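Local coordinates for activated BY transcription factor SSRB (Salmonella enterica, PDB 2WNW), which is a glycoside hydrolase family 30 protein, also called SrfJ, that joins a TIM barrel to a beta-sandwich domain, at residues 65-70 against 357-362; 58-63 against 124-129. All coordinates share one frame; numbering follows the deposited sequence.

Interaction 1: 65-70 against 357-362; sequences EKTKAQ and QNDVLR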
loop_
_atom_site.group_PDB
_atom_site.type_symbol
_atom_site.label_atom_id
_atom_site.label_comp_id
_atom_site.label_asym_id
_atom_site.label_seq_id
_atom_site.Cartn_x
_atom_site.Cartn_y
_atom_site.Cartn_z
ATOM N N GLU A 65 12.689 21.076 39.220
ATOM C CA GLU A 65 12.484 19.689 39.607
ATOM C C GLU A 65 11.037 19.267 39.373
ATOM O O GLU A 65 10.761 18.109 39.047
ATOM C CB GLU A 65 12.872 19.477 41.072
ATOM C CG GLU A 65 13.639 18.182 41.291
ATOM C CD GLU A 65 14.934 18.125 40.488
ATOM O OE1 GLU A 65 15.547 17.041 40.422
ATOM O OE2 GLU A 65 15.347 19.163 39.929
ATOM N N LYS A 66 10.116 20.213 39.533
ATOM C CA LYS A 66 8.699 19.943 39.324
ATOM C C LYS A 66 8.466 19.590 37.857
ATOM O O LYS A 66 7.812 18.597 37.538
ATOM C CB LYS A 66 7.872 21.177 39.696
ATOM C CG LYS A 66 6.368 20.996 39.565
ATOM C CD LYS A 66 5.626 22.247 40.024
ATOM C CE LYS A 66 4.113 22.063 39.971
ATOM N NZ LYS A 66 3.389 23.270 40.486
ATOM N N THR A 67 9.016 20.408 36.968
ATOM C CA THR A 67 8.861 20.181 35.539
ATOM C C THR A 67 9.536 18.887 35.087
ATOM O O THR A 67 8.996 18.169 34.244
ATOM C CB THR A 67 9.416 21.370 34.728
ATOM O OG1 THR A 67 8.665 22.551 35.046
ATOM C CG2 THR A 67 9.304 21.097 33.234
ATOM N N LYS A 68 10.710 18.585 35.641
ATOM C CA LYS A 68 11.413 17.356 35.274
ATOM C C LYS A 68 10.506 16.153 35.512
ATOM O O LYS A 68 10.420 15.252 34.679
ATOM C CB LYS A 68 12.698 17.184 36.095
ATOM C CG LYS A 68 13.813 18.166 35.772
ATOM C CD LYS A 68 15.085 17.804 36.532
ATOM C CE LYS A 68 16.220 18.771 36.224
ATOM N NZ LYS A 68 17.474 18.410 36.946
ATOM N N ALA A 69 9.832 16.146 36.658
ATOM C CA ALA A 69 8.930 15.056 37.016
ATOM C C ALA A 69 7.766 14.951 36.032
ATOM O O ALA A 69 7.425 13.859 35.578
ATOM C CB ALA A 69 8.400 15.263 38.437
ATOM N N GLN A 70 7.150 16.088 35.717
ATOM C CA GLN A 70 6.031 16.111 34.777
ATOM C C GLN A 70 6.482 15.613 33.404
ATOM O O GLN A 70 5.806 14.797 32.772
ATOM C CB GLN A 70 5.473 17.534 34.647
ATOM C CG GLN A 70 4.595 17.738 33.412
ATOM C CD GLN A 70 4.118 19.169 33.244
ATOM O OE1 GLN A 70 4.896 20.115 33.374
ATOM N NE2 GLN A 70 2.836 19.333 32.940
ATOM N N GLN A 357 12.955 30.258 30.890
ATOM C CA GLN A 357 12.659 31.532 31.539
ATOM C C GLN A 357 11.376 31.501 32.360
ATOM O O GLN A 357 11.358 31.937 33.510
ATOM C CB GLN A 357 12.558 32.653 30.505
ATOM C CG GLN A 357 13.868 33.005 29.828
ATOM C CD GLN A 357 13.764 34.278 29.009
ATOM O OE1 GLN A 357 14.725 34.692 28.357
ATOM N NE2 GLN A 357 12.593 34.910 29.041
ATOM N N ASN A 358 10.303 30.988 31.767
ATOM C CA ASN A 358 9.020 30.921 32.456
ATOM C C ASN A 358 8.730 29.533 33.002
ATOM O O ASN A 358 7.682 29.301 33.610
ATOM C CB ASN A 358 7.901 31.346 31.506
ATOM C CG ASN A 358 8.158 32.701 30.884
ATOM O OD1 ASN A 358 8.425 33.675 31.587
ATOM N ND2 ASN A 358 8.077 32.773 29.560
ATOM N N ASP A 359 9.667 28.614 32.786
ATOM C CA ASP A 359 9.523 27.239 33.251
ATOM C C ASP A 359 8.202 26.661 32.758
ATOM O O ASP A 359 7.428 26.095 33.529
ATOM C CB ASP A 359 9.600 27.192 34.782
ATOM C CG ASP A 359 9.563 25.775 35.330
ATOM O OD1 ASP A 359 10.160 24.871 34.704
ATOM O OD2 ASP A 359 8.949 25.568 36.399
ATOM N N VAL A 360 7.962 26.811 31.457
ATOM C CA VAL A 360 6.742 26.319 30.826
ATOM C C VAL A 360 7.019 25.201 29.820
ATOM O O VAL A 360 7.854 25.344 28.924
ATOM C CB VAL A 360 5.997 27.458 30.096
ATOM C CG1 VAL A 360 4.789 26.902 29.353
ATOM C CG2 VAL A 360 5.556 28.516 31.099
ATOM N N LEU A 361 6.299 24.096 29.988
ATOM C CA LEU A 361 6.409 22.919 29.130
ATOM C C LEU A 361 5.295 23.002 28.085
ATOM O O LEU A 361 4.154 23.324 28.418
ATOM C CB LEU A 361 6.242 21.656 29.985
ATOM C CG LEU A 361 6.787 20.320 29.487
ATOM C CD1 LEU A 361 8.282 20.433 29.275
ATOM C CD2 LEU A 361 6.494 19.233 30.507
ATOM N N ARG A 362 5.621 22.710 26.830
ATOM C CA ARG A 362 4.642 22.779 25.743
ATOM C C ARG A 362 4.587 21.497 24.910
ATOM O O ARG A 362 5.620 20.985 24.476
ATOM C CB ARG A 362 4.985 23.962 24.835
ATOM C CG ARG A 362 4.269 23.988 23.499
ATOM C CD ARG A 362 5.213 24.486 22.411
ATOM N NE ARG A 362 5.869 25.737 22.785
ATOM C CZ ARG A 362 6.926 26.247 22.158
ATOM N NH1 ARG A 362 7.456 25.613 21.122
ATOM N NH2 ARG A 362 7.453 27.393 22.566
#
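Thr-67, in the first turn of helix 65-76, faces Leu-361 of strand 360-363 with their CA atoms 7.4 Å apart, and the hairpin turn just before that strand brings Asp-359 up beside the same threonine. The polar half of the contact is one hydrogen bond: the hydroxyl OG1 of Thr-67 donates to OD1 of Asp-359 over 2.8 Å, arriving on the syn side of the carboxylate but 33° out of its plane. The carboxylate reaches the helix because its CG stands anti to the backbone N (chi1 -176°). Asp-359, with phi and psi both positive, and Val-360 together stand opposite the single residue Asp-355, a G1 beta bulge that shapes this turn. Threonine suits its place by having two different branches. While OG1 serves the aspartate, the methyl CG2 faces Leu-361 CD1 at 4.1 Å. The other leucine methyl, CD2, meets the amide end of Gln-70 from the opposite direction, lying 3.4 Å from its OE1. The extended chain of Gln-70 lays its CG against the same methyl at 3.8 Å, so a long polar residue can flank an apolar one at the surface. Tyr-354 OH also hydrogen-bonds Asp-359 OD1, and Ser-64 OG bonds both Asp-359 OD2 and Thr-67 OG1. The carboxylate thus has hydroxyl partners at both oxygens, which limits its rotation, would be expected to stabilise its negative charge, and ties the start of the helix to the turn.

Interaction 2: 58-63 against 124-129; sequences VVFNSM and IPLISG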
loop_
_atom_site.group_PDB
_atom_site.type_symbol
_atom_site.label_atom_id
_atom_site.label_comp_id
_atom_site.label_asym_id
_atom_site.label_seq_id
_atom_site.Cartn_x
_atom_site.Cartn_y
_atom_site.Cartn_z
ATOM N N VAL A 58 20.513 18.837 27.929
ATOM C CA VAL A 58 20.803 20.162 28.469
ATOM C C VAL A 58 19.500 20.901 28.774
ATOM O O VAL A 58 19.391 21.597 29.785
ATOM C CB VAL A 58 21.666 20.980 27.475
ATOM C CG1 VAL A 58 21.674 22.453 27.860
ATOM C CG2 VAL A 58 23.094 20.434 27.473
ATOM N N VAL A 59 18.509 20.740 27.904
ATOM C CA VAL A 59 17.217 21.383 28.115
ATOM C C VAL A 59 16.548 20.755 29.333
ATOM O O VAL A 59 15.973 21.456 30.170
ATOM C CB VAL A 59 16.309 21.216 26.877
ATOM C CG1 VAL A 59 14.910 21.758 27.164
ATOM C CG2 VAL A 59 16.928 21.948 25.696
ATOM N N PHE A 60 16.636 19.433 29.436
ATOM C CA PHE A 60 16.053 18.715 30.563
ATOM C C PHE A 60 16.687 19.180 31.876
ATOM O O PHE A 60 15.993 19.427 32.862
ATOM C CB PHE A 60 16.284 17.210 30.415
ATOM C CG PHE A 60 15.901 16.416 31.635
ATOM C CD1 PHE A 60 14.565 16.210 31.958
ATOM C CD2 PHE A 60 16.880 15.882 32.468
ATOM C CE1 PHE A 60 14.205 15.482 33.090
ATOM C CE2 PHE A 60 16.532 15.149 33.608
ATOM C CZ PHE A 60 15.193 14.950 33.917
ATOM N N ASN A 61 18.012 19.281 31.885
ATOM C CA ASN A 61 18.730 19.708 33.080
ATOM C C ASN A 61 18.330 21.119 33.524
ATOM O O ASN A 61 18.437 21.452 34.702
ATOM C CB ASN A 61 20.245 19.666 32.845
ATOM C CG ASN A 61 20.791 18.250 32.721
ATOM O OD1 ASN A 61 20.126 17.274 33.073
ATOM N ND2 ASN A 61 22.024 18.137 32.239
ATOM N N SER A 62 17.864 21.941 32.586
ATOM C CA SER A 62 17.476 23.313 32.906
ATOM C C SER A 62 16.067 23.431 33.479
ATOM O O SER A 62 15.650 24.519 33.880
ATOM C CB SER A 62 17.586 24.198 31.661
ATOM O OG SER A 62 16.512 23.956 30.767
ATOM N N MET A 63 15.333 22.324 33.520
ATOM C CA MET A 63 13.967 22.336 34.046
ATOM C C MET A 63 13.952 22.317 35.568
ATOM O O MET A 63 14.867 21.784 36.203
ATOM C CB MET A 63 13.183 21.112 33.565
ATOM C CG MET A 63 13.123 20.907 32.065
ATOM S SD MET A 63 12.290 19.349 31.701
ATOM C CE MET A 63 11.342 19.825 30.258
ATOM N N ILE A 124 23.323 11.184 30.592
ATOM C CA ILE A 124 22.969 10.189 31.592
ATOM C C ILE A 124 21.870 10.577 32.584
ATOM O O ILE A 124 21.048 9.735 32.952
ATOM C CB ILE A 124 24.243 9.702 32.326
ATOM C CG1 ILE A 124 25.166 9.028 31.300
ATOM C CG2 ILE A 124 23.885 8.721 33.437
ATOM C CD1 ILE A 124 26.400 8.375 31.885
ATOM N N PRO A 125 21.831 11.844 33.033
ATOM C CA PRO A 125 20.769 12.214 33.981
ATOM C C PRO A 125 19.372 12.019 33.376
ATOM O O PRO A 125 18.484 11.445 34.006
ATOM C CB PRO A 125 21.076 13.680 34.278
ATOM C CG PRO A 125 22.571 13.716 34.203
ATOM C CD PRO A 125 22.840 12.914 32.939
ATOM N N LEU A 126 19.187 12.497 32.149
ATOM C CA LEU A 126 17.901 12.367 31.459
ATOM C C LEU A 126 17.560 10.888 31.256
ATOM O O LEU A 126 16.470 10.433 31.617
ATOM C CB LEU A 126 17.966 13.052 30.090
ATOM C CG LEU A 126 16.690 13.639 29.473
ATOM C CD1 LEU A 126 16.920 13.814 27.979
ATOM C CD2 LEU A 126 15.485 12.750 29.728
ATOM N N ILE A 127 18.496 10.143 30.673
ATOM C CA ILE A 127 18.290 8.719 30.413
ATOM C C ILE A 127 17.976 7.947 31.691
ATOM O O ILE A 127 17.063 7.119 31.716
ATOM C CB ILE A 127 19.531 8.087 29.745
ATOM C CG1 ILE A 127 19.807 8.775 28.407
ATOM C CG2 ILE A 127 19.300 6.601 29.520
ATOM C CD1 ILE A 127 21.128 8.382 27.780
ATOM N N SER A 128 18.732 8.215 32.751
ATOM C CA SER A 128 18.510 7.533 34.022
ATOM C C SER A 128 17.122 7.845 34.567
ATOM O O SER A 128 16.450 6.973 35.119
ATOM C CB SER A 128 19.574 7.947 35.039
ATOM O OG SER A 128 20.857 7.537 34.605
ATOM N N GLY A 129 16.694 9.093 34.406
ATOM C CA GLY A 129 15.380 9.483 34.879
ATOM C C GLY A 129 14.286 8.713 34.162
ATOM O O GLY A 129 13.315 8.270 34.780
HETATM O O HOH W 1 20.634 15.097 31.222
#
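Phe-60 and Leu-126 meet because each carries its CG anti to its own backbone N, with chi1 at 171° for the phenylalanine and -151° for the leucine. The two side chains cross obliquely, and the leucine branch point bears on the root of the ring: Leu-126 CG lies 3.6 Å from Phe-60 CG and 3.7 Å from Phe-60 CB. From there CD2 of the leucine extends over one ring face, 4.2 Å from the centroid, in a CH-pi contact only 13° off the ring normal. The leucine backbone takes part as well, its CA lying 3.8 Å from Phe-60 CD2. A flat ring suits this site because it can take a methyl of a branched side chain over its face while its rim lies close to the helix backbone.

Beside this apolar centre, Asn-61 lays OD1 3.9 Å from the CB of Pro-125, and a water bridges the segments, lying 2.9 Å from Asn-61 OD1, to which it can donate, and accepting from Leu-126 N. That amide lies in the first turn of its helix, where N-H groups commonly depend on partners other than the helix's own carbonyls, and the water supplies one. The amide nitrogen of Asn-61 bonds Ala-121 O, giving both ends of the group a partner. Around the contact, Phe-60 also packs on Lys-68 and Leu-72 of helix 65-76 and on Leu-334 of strand 332-336, while Leu-126 reaches Phe-52, just beyond barrel strand 48-51.

Interactions 1 and 2 lie with their centres about 12 Å apart and are joined by the succession of helices 54-61 and 65-76. Met-63, between those helices, brings its CE to 3.3 Å from Leu-361 CD1, carrying the apolar packing of 58-63 into the strand side of interaction 1. Lys-68 makes a second link: its CE lies 3.3 Å from Met-63 O and 3.4 Å from Phe-60 O, with the aliphatic chain lying against backbone carbonyls of 58-63. Tyr-354 of strand 352-355 belongs to both surroundings as well, touching Thr-67 and Leu-361 of interaction 1 and Met-63 of interaction 2. Together the contacts join helix 124-133, these two helices and the three-stranded sheet within the TIM-barrel domain.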